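Local coordinates for protein actinorhodin polyketide putative beta-ketoacyl synthase 2 (Streptomyces coelicolor A3, PDB 1TQY) that probably serves as the chain length factor that pairs with a ketosynthase to build the polyketide backbone of the antibiotic actinorhodin, at residues B[107-112]-B[177-182]; B[165-170]-B[400-405]; B[171-176]-B[394-399]. All coordinates share one frame; numbering follows the deposited sequence.

Interaction 1: B[107-112]-B[177-182]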
loop_
_atom_site.group_PDB
_atom_site.type_symbol
_atom_site.label_atom_id
_atom_site.label_comp_id
_atom_site.label_asym_id
_atom_site.label_seq_id
_atom_site.Cartn_x
_atom_site.Cartn_y
_atom_site.Cartn_z
ATOM N N GLY B 107 4.479 -8.117 -13.802
ATOM C CA GLY B 107 4.352 -7.486 -12.498
ATOM C C GLY B 107 2.935 -7.521 -11.957
ATOM O O GLY B 107 1.994 -7.860 -12.673
ATOM N N VAL B 108 2.781 -7.172 -10.686
ATOM C CA VAL B 108 1.466 -7.163 -10.064
ATOM C C VAL B 108 1.306 -5.956 -9.144
ATOM O O VAL B 108 2.054 -5.790 -8.176
ATOM C CB VAL B 108 1.212 -8.467 -9.254
ATOM C CG1 VAL B 108 -0.154 -8.408 -8.574
ATOM C CG2 VAL B 108 1.252 -9.680 -10.187
ATOM N N VAL B 109 0.338 -5.100 -9.465
ATOM C CA VAL B 109 0.067 -3.903 -8.672
ATOM C C VAL B 109 -1.409 -3.845 -8.291
ATOM O O VAL B 109 -2.272 -3.681 -9.150
ATOM C CB VAL B 109 0.411 -2.623 -9.450
ATOM C CG1 VAL B 109 0.245 -1.418 -8.526
ATOM C CG2 VAL B 109 1.828 -2.703 -9.983
ATOM N N THR B 110 -1.688 -3.984 -6.998
ATOM C CA THR B 110 -3.062 -3.946 -6.510
ATOM C C THR B 110 -3.265 -2.914 -5.435
ATOM O O THR B 110 -2.307 -2.429 -4.842
ATOM C CB THR B 110 -3.483 -5.278 -5.856
ATOM O OG1 THR B 110 -2.633 -5.528 -4.726
ATOM C CG2 THR B 110 -3.408 -6.428 -6.854
ATOM N N ALA B 111 -4.523 -2.573 -5.188
ATOM C CA ALA B 111 -4.839 -1.654 -4.103
ATOM C C ALA B 111 -5.648 -2.511 -3.121
ATOM O O ALA B 111 -6.336 -3.442 -3.534
ATOM C CB ALA B 111 -5.674 -0.484 -4.611
ATOM N N ASN B 112 -5.548 -2.223 -1.831
ATOM C CA ASN B 112 -6.295 -2.982 -0.830
ATOM C C ASN B 112 -6.697 -2.008 0.273
ATOM O O ASN B 112 -5.857 -1.296 0.813
ATOM C CB ASN B 112 -5.424 -4.098 -0.243
ATOM C CG ASN B 112 -6.243 -5.251 0.287
ATOM O OD1 ASN B 112 -7.299 -5.047 0.897
ATOM N ND2 ASN B 112 -5.758 -6.475 0.068
ATOM N N GLY B 177 -2.730 3.399 -12.184
ATOM C CA GLY B 177 -1.790 4.404 -12.638
ATOM C C GLY B 177 -0.379 3.953 -12.297
ATOM O O GLY B 177 0.577 4.217 -13.035
ATOM N N HIS B 178 -0.245 3.262 -11.168
ATOM C CA HIS B 178 1.061 2.774 -10.716
ATOM C C HIS B 178 1.569 1.703 -11.690
ATOM O O HIS B 178 2.770 1.601 -11.968
ATOM C CB HIS B 178 0.944 2.197 -9.297
ATOM C CG HIS B 178 2.257 1.826 -8.674
ATOM N ND1 HIS B 178 2.730 2.422 -7.521
ATOM C CD2 HIS B 178 3.178 0.890 -9.013
ATOM C CE1 HIS B 178 3.881 1.867 -7.178
ATOM N NE2 HIS B 178 4.176 0.934 -8.067
ATOM N N ALA B 179 0.638 0.908 -12.205
ATOM C CA ALA B 179 0.986 -0.129 -13.161
ATOM C C ALA B 179 1.482 0.532 -14.435
ATOM O O ALA B 179 2.497 0.128 -15.010
ATOM C CB ALA B 179 -0.219 -0.997 -13.466
ATOM N N ARG B 180 0.756 1.552 -14.881
ATOM C CA ARG B 180 1.142 2.260 -16.099
ATOM C C ARG B 180 2.584 2.742 -16.004
ATOM O O ARG B 180 3.338 2.630 -16.965
ATOM C CB ARG B 180 0.212 3.451 -16.349
ATOM C CG ARG B 180 0.670 4.370 -17.473
ATOM C CD ARG B 180 -0.507 5.131 -18.053
ATOM N NE ARG B 180 -0.114 6.156 -19.024
ATOM C CZ ARG B 180 0.184 7.414 -18.714
ATOM N NH1 ARG B 180 0.139 7.818 -17.451
ATOM N NH2 ARG B 180 0.512 8.275 -19.673
ATOM N N ARG B 181 2.962 3.261 -14.842
ATOM C CA ARG B 181 4.313 3.757 -14.631
ATOM C C ARG B 181 5.317 2.621 -14.797
ATOM O O ARG B 181 6.315 2.742 -15.508
ATOM C CB ARG B 181 4.435 4.338 -13.223
ATOM C CG ARG B 181 5.733 5.074 -12.943
ATOM C CD ARG B 181 5.688 5.760 -11.581
ATOM N NE ARG B 181 5.706 4.784 -10.496
ATOM C CZ ARG B 181 5.528 5.074 -9.209
ATOM N NH1 ARG B 181 5.310 6.327 -8.824
ATOM N NH2 ARG B 181 5.578 4.103 -8.302
ATOM N N THR B 182 5.028 1.509 -14.134
ATOM C CA THR B 182 5.883 0.336 -14.170
ATOM C C THR B 182 6.088 -0.187 -15.598
ATOM O O THR B 182 7.224 -0.418 -16.036
ATOM C CB THR B 182 5.306 -0.759 -13.239
ATOM O OG1 THR B 182 5.177 -0.213 -11.923
ATOM C CG2 THR B 182 6.231 -1.964 -13.178
#
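Strand 107-111 passes helix segment 177-182 with Val109 and Ala179 as the closest backbone points, their CA atoms 5.9 Å apart. Val109 carries the strand side of the contact with both of its methyls. Val109 CG1 lies anti to the backbone N (chi1 -174°), and this turns it toward His178, where it sits 3.8 Å from His178 CB and meets the imidazole obliquely near CD2. Val109 CG2 shares His178 CD2 with CG1, at 4.0 Å, and also reaches Ala179 CA at 4.2 Å. The Val109 and His178 side chains cross at about a right angle. Ala179 adds its methyl more loosely, CB to Val109 CB 4.4 Å. Within the helix, Arg181 NH2 stands 3.0 Å above one face of the His178 ring, displaced toward the rim, and this guanidinium also hydrogen-bonds to a polar side chain of the partner protein. Val109 is held by backbone hydrogen bonds to Val191 and Gly193 of the adjacent strand, while Ala179 rests on Val190 and Ser192. The valine and alanine are buried, and the touching groups are carbon against carbon, so shape and dispersion hold the helix to the sheet here.

Interaction 2: B[165-170]-B[400-405]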
loop_
_atom_site.group_PDB
_atom_site.type_symbol
_atom_site.label_atom_id
_atom_site.label_comp_id
_atom_site.label_asym_id
_atom_site.label_seq_id
_atom_site.Cartn_x
_atom_site.Cartn_y
_atom_site.Cartn_z
ATOM N N LEU B 165 -0.978 -0.832 -2.684
ATOM C CA LEU B 165 -1.217 0.525 -2.231
ATOM C C LEU B 165 -2.497 0.572 -1.421
ATOM O O LEU B 165 -3.366 -0.277 -1.586
ATOM C CB LEU B 165 -1.371 1.444 -3.449
ATOM C CG LEU B 165 -0.246 1.450 -4.482
ATOM C CD1 LEU B 165 -0.574 2.417 -5.617
ATOM C CD2 LEU B 165 1.048 1.853 -3.810
ATOM N N VAL B 166 -2.595 1.552 -0.528
ATOM C CA VAL B 166 -3.797 1.744 0.270
ATOM C C VAL B 166 -4.144 3.236 0.239
ATOM O O VAL B 166 -3.332 4.075 0.628
ATOM C CB VAL B 166 -3.612 1.309 1.756
ATOM C CG1 VAL B 166 -4.925 1.529 2.512
ATOM C CG2 VAL B 166 -3.208 -0.167 1.846
ATOM N N ALA B 167 -5.349 3.550 -0.234
ATOM C CA ALA B 167 -5.847 4.927 -0.336
ATOM C C ALA B 167 -7.371 4.863 -0.450
ATOM O O ALA B 167 -7.981 5.503 -1.312
ATOM C CB ALA B 167 -5.255 5.615 -1.573
ATOM N N GLU B 168 -7.971 4.080 0.440
ATOM C CA GLU B 168 -9.410 3.850 0.457
ATOM C C GLU B 168 -9.915 3.628 -0.972
ATOM O O GLU B 168 -9.260 2.908 -1.736
ATOM C CB GLU B 168 -10.126 5.001 1.153
ATOM C CG GLU B 168 -11.382 4.542 1.877
ATOM C CD GLU B 168 -12.637 5.068 1.214
ATOM O OE1 GLU B 168 -13.735 4.610 1.581
ATOM O OE2 GLU B 168 -12.515 5.943 0.325
ATOM N N GLN B 169 -11.047 4.219 -1.351
ATOM C CA GLN B 169 -11.598 4.013 -2.711
ATOM C C GLN B 169 -10.794 4.656 -3.843
ATOM O O GLN B 169 -11.063 4.427 -5.024
ATOM C CB GLN B 169 -13.062 4.500 -2.795
ATOM C CG GLN B 169 -13.744 4.194 -4.156
ATOM C CD GLN B 169 -15.028 3.370 -4.019
ATOM O OE1 GLN B 169 -15.240 2.701 -3.004
ATOM N NE2 GLN B 169 -15.879 3.403 -5.048
ATOM N N ALA B 170 -9.815 5.474 -3.501
ATOM C CA ALA B 170 -9.017 6.091 -4.555
ATOM C C ALA B 170 -7.893 5.136 -4.959
ATOM O O ALA B 170 -7.362 5.217 -6.063
ATOM C CB ALA B 170 -8.429 7.405 -4.065
ATOM N N TRP B 400 -10.765 11.190 3.478
ATOM C CA TRP B 400 -9.719 12.080 3.992
ATOM C C TRP B 400 -9.082 12.958 2.916
ATOM O O TRP B 400 -8.115 13.667 3.190
ATOM C CB TRP B 400 -8.635 11.306 4.766
ATOM C CG TRP B 400 -9.144 10.783 6.068
ATOM C CD1 TRP B 400 -9.088 9.491 6.510
ATOM C CD2 TRP B 400 -9.878 11.516 7.062
ATOM N NE1 TRP B 400 -9.752 9.375 7.710
ATOM C CE2 TRP B 400 -10.247 10.600 8.072
ATOM C CE3 TRP B 400 -10.266 12.860 7.194
ATOM C CZ2 TRP B 400 -10.985 10.977 9.201
ATOM C CZ3 TRP B 400 -11.001 13.241 8.322
ATOM C CH2 TRP B 400 -11.355 12.299 9.308
ATOM N N GLY B 401 -9.607 12.901 1.692
ATOM C CA GLY B 401 -9.101 13.772 0.645
ATOM C C GLY B 401 -8.379 13.232 -0.573
ATOM O O GLY B 401 -7.910 14.023 -1.392
ATOM N N PHE B 402 -8.276 11.914 -0.710
ATOM C CA PHE B 402 -7.589 11.328 -1.861
ATOM C C PHE B 402 -8.379 11.480 -3.162
ATOM O O PHE B 402 -9.560 11.130 -3.228
ATOM C CB PHE B 402 -7.313 9.838 -1.620
ATOM C CG PHE B 402 -6.448 9.554 -0.423
ATOM C CD1 PHE B 402 -7.009 9.387 0.839
ATOM C CD2 PHE B 402 -5.078 9.373 -0.575
ATOM C CE1 PHE B 402 -6.210 9.035 1.935
ATOM C CE2 PHE B 402 -4.269 9.022 0.511
ATOM C CZ PHE B 402 -4.837 8.850 1.765
ATOM N N ASN B 403 -7.711 12.002 -4.186
ATOM C CA ASN B 403 -8.310 12.206 -5.499
ATOM C C ASN B 403 -7.563 11.420 -6.549
ATOM O O ASN B 403 -6.337 11.346 -6.519
ATOM C CB ASN B 403 -8.263 13.680 -5.892
ATOM C CG ASN B 403 -9.048 14.541 -4.960
ATOM O OD1 ASN B 403 -10.243 14.349 -4.792
ATOM N ND2 ASN B 403 -8.379 15.491 -4.331
ATOM N N SER B 404 -8.303 10.852 -7.491
ATOM C CA SER B 404 -7.679 10.079 -8.540
ATOM C C SER B 404 -8.490 10.171 -9.822
ATOM O O SER B 404 -9.715 10.017 -9.819
ATOM C CB SER B 404 -7.550 8.625 -8.085
ATOM O OG SER B 404 -6.804 7.875 -9.009
ATOM N N ALA B 405 -7.794 10.434 -10.920
ATOM C CA ALA B 405 -8.437 10.557 -12.214
ATOM C C ALA B 405 -7.690 9.736 -13.257
ATOM O O ALA B 405 -6.465 9.616 -13.206
ATOM C CB ALA B 405 -8.490 12.015 -12.629
#
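Phe402 is the centre of the tight part of this contact, gripped by two small side chains. Its chi1 of -60° sets CG anti to the carbonyl carbon, and the ring lies beneath the methyl of Ala167: CB is 4.2 Å from the ring centroid and 25° off the normal, a CH-pi contact over one face, displaced toward CD2. Ala170 CB presses on the root of the same side chain, 3.6 Å from Phe402 CB. Phe269 meets the ring edge-to-face. Packing slackens toward Ser404, whose CB lies 4.0 Å from Ala170 O and whose OG is hydrogen-bonded to Asp174. At the other end of 400-405, Trp400 and Gly401 are partly exposed, and Trp400 NE1 bonds to an acidic side chain of the partner protein. The turn at 168-170 is braced by Glu168 OE2, which accepts Gln169 N at 2.8 Å in a nearly straight bond (174°), from well above the carboxylate plane, and also bonds to Arg399 N. Gly401 and Phe402 together face Gly398, forming a G1 beta bulge. Phe402, just after the hairpin turn, packs on the turn before helix 171-185, consistent with the ketosynthase thiolase fold, in which Gln169 occupies the place of the usual active-site cysteine.

Interaction 3: B[171-176]-B[394-399]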
loop_
_atom_site.group_PDB
_atom_site.type_symbol
_atom_site.label_atom_id
_atom_site.label_comp_id
_atom_site.label_asym_id
_atom_site.label_seq_id
_atom_site.Cartn_x
_atom_site.Cartn_y
_atom_site.Cartn_z
ATOM N N GLY B 171 -7.553 4.229 -4.050
ATOM C CA GLY B 171 -6.467 3.294 -4.285
ATOM C C GLY B 171 -6.504 2.496 -5.572
ATOM O O GLY B 171 -5.479 2.363 -6.239
ATOM N N GLY B 172 -7.672 1.958 -5.903
ATOM C CA GLY B 172 -7.836 1.171 -7.109
ATOM C C GLY B 172 -7.376 1.875 -8.365
ATOM O O GLY B 172 -6.728 1.261 -9.215
ATOM N N LEU B 173 -7.707 3.158 -8.495
ATOM C CA LEU B 173 -7.298 3.927 -9.669
ATOM C C LEU B 173 -5.805 4.191 -9.572
ATOM O O LEU B 173 -5.089 4.074 -10.558
ATOM C CB LEU B 173 -8.076 5.253 -9.736
ATOM C CG LEU B 173 -8.899 5.484 -11.007
ATOM C CD1 LEU B 173 -9.806 4.295 -11.222
ATOM C CD2 LEU B 173 -9.720 6.780 -10.901
ATOM N N ASP B 174 -5.341 4.531 -8.373
ATOM C CA ASP B 174 -3.925 4.781 -8.151
ATOM C C ASP B 174 -3.096 3.553 -8.520
ATOM O O ASP B 174 -2.006 3.688 -9.072
ATOM C CB ASP B 174 -3.675 5.162 -6.693
ATOM C CG ASP B 174 -4.160 6.568 -6.360
ATOM O OD1 ASP B 174 -4.237 6.904 -5.153
ATOM O OD2 ASP B 174 -4.455 7.343 -7.298
ATOM N N ALA B 175 -3.615 2.363 -8.213
ATOM C CA ALA B 175 -2.911 1.116 -8.514
ATOM C C ALA B 175 -2.709 1.003 -10.026
ATOM O O ALA B 175 -1.619 0.676 -10.497
ATOM C CB ALA B 175 -3.714 -0.086 -7.988
ATOM N N LEU B 176 -3.780 1.270 -10.766
ATOM C CA LEU B 176 -3.777 1.220 -12.222
ATOM C C LEU B 176 -2.776 2.219 -12.788
ATOM O O LEU B 176 -2.061 1.932 -13.751
ATOM C CB LEU B 176 -5.177 1.522 -12.752
ATOM C CG LEU B 176 -6.046 0.345 -13.191
ATOM C CD1 LEU B 176 -5.686 -0.918 -12.430
ATOM C CD2 LEU B 176 -7.513 0.710 -12.984
ATOM N N VAL B 394 -12.436 8.734 -15.763
ATOM C CA VAL B 394 -12.893 7.976 -14.599
ATOM C C VAL B 394 -12.342 8.677 -13.361
ATOM O O VAL B 394 -11.165 9.031 -13.311
ATOM C CB VAL B 394 -12.391 6.504 -14.637
ATOM C CG1 VAL B 394 -12.853 5.749 -13.383
ATOM C CG2 VAL B 394 -12.938 5.806 -15.884
ATOM N N LEU B 395 -13.203 8.879 -12.370
ATOM C CA LEU B 395 -12.840 9.574 -11.135
ATOM C C LEU B 395 -13.058 8.726 -9.889
ATOM O O LEU B 395 -14.000 7.941 -9.822
ATOM C CB LEU B 395 -13.690 10.835 -11.004
ATOM C CG LEU B 395 -13.595 11.803 -12.178
ATOM C CD1 LEU B 395 -14.466 13.018 -11.926
ATOM C CD2 LEU B 395 -12.142 12.202 -12.355
ATOM N N ALA B 396 -12.207 8.906 -8.888
ATOM C CA ALA B 396 -12.372 8.163 -7.648
ATOM C C ALA B 396 -11.815 8.991 -6.514
ATOM O O ALA B 396 -10.816 9.676 -6.686
ATOM C CB ALA B 396 -11.633 6.828 -7.717
ATOM N N ARG B 397 -12.476 8.976 -5.362
ATOM C CA ARG B 397 -11.940 9.718 -4.231
ATOM C C ARG B 397 -11.839 8.777 -3.066
ATOM O O ARG B 397 -12.569 7.798 -2.979
ATOM C CB ARG B 397 -12.833 10.884 -3.822
ATOM C CG ARG B 397 -13.097 11.871 -4.917
ATOM C CD ARG B 397 -14.589 12.043 -5.072
ATOM N NE ARG B 397 -15.045 13.233 -4.388
ATOM C CZ ARG B 397 -16.317 13.583 -4.228
ATOM N NH1 ARG B 397 -17.311 12.832 -4.696
ATOM N NH2 ARG B 397 -16.578 14.718 -3.612
ATOM N N GLY B 398 -10.915 9.081 -2.172
ATOM C CA GLY B 398 -10.750 8.260 -0.998
ATOM C C GLY B 398 -10.960 9.131 0.217
ATOM O O GLY B 398 -10.610 10.310 0.217
ATOM N N ARG B 399 -11.548 8.543 1.251
ATOM C CA ARG B 399 -11.808 9.232 2.500
ATOM C C ARG B 399 -10.558 9.968 2.988
ATOM O O ARG B 399 -9.453 9.431 2.933
ATOM C CB ARG B 399 -12.251 8.212 3.543
ATOM C CG ARG B 399 -12.425 8.756 4.941
ATOM C CD ARG B 399 -12.710 7.607 5.875
ATOM N NE ARG B 399 -12.917 8.037 7.251
ATOM C CZ ARG B 399 -14.066 8.492 7.730
ATOM N NH1 ARG B 399 -15.127 8.582 6.945
ATOM N NH2 ARG B 399 -14.149 8.845 9.003
#
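Leu173 pushes its two methyls onto one face of strand 394-398, joining a buried helix to the C-terminal half of the thiolase fold. Leu173 CD2 does most of the touching: it sits 3.7 Å from Ala396 CB and 3.6 Å from Val394 O, so it fills the groove between two alternate side chains that point the same way from the strand. Leu173 CD2 also reaches the intervening peptide, 4.0 Å from Leu395 C. Leu173 CD1 turns to the neighbouring valine and lies 4.0 Å from Val394 CG1, the branch that is anti to the backbone N (chi1 178°); the two side chains cross obliquely. The chi1 of Leu173, -122°, is well away from a staggered position. The short axes approach to 8.1 Å and run at 123° to each other. That gap is filled by Leu173 from the helix and by Val394 and Ala396 from the strand.

Farther out, Val350 of helix 345-359 packs on Leu173, while Asp349 and Ala353 of that helix touch Val394. The strand itself is fixed on both sides, Leu395 being hydrogen-bonded through its backbone to Phe303, and Val394 to Ala406 of the antiparallel neighbour. Leu395 and Arg397 point away from helix 171-176, and their side chains touch helix 310-324, where Arg397 NH2 bonds to Leu312 O. Next to Leu173 on the helix, Asp174 OD2 is hydrogen-bonded to Ser267 OG of strand 260-269.

How the interactions relate
Helix 171-185 connects the three contacts. Its later part meets strand 107-111 in interaction 1, its start meets strand 394-398 in interaction 3, and the turn leading into it forms interaction 2. Interactions 2 and 3 are close neighbours, their centres about 5 Å apart, and the adjoining strands are bonded Ala396 N to Ser404 O at 2.9 Å. Interaction 1 lies on the other sheet, its centre about 12 Å from that of interaction 3, and is tied to interaction 2 where Leu165 N meets Thr110 O at 3.0 Å. The helix is thus held between two sheets, as in thiolase-like enzymes, and the turn carrying Gln169 joins interactions 2 and 3.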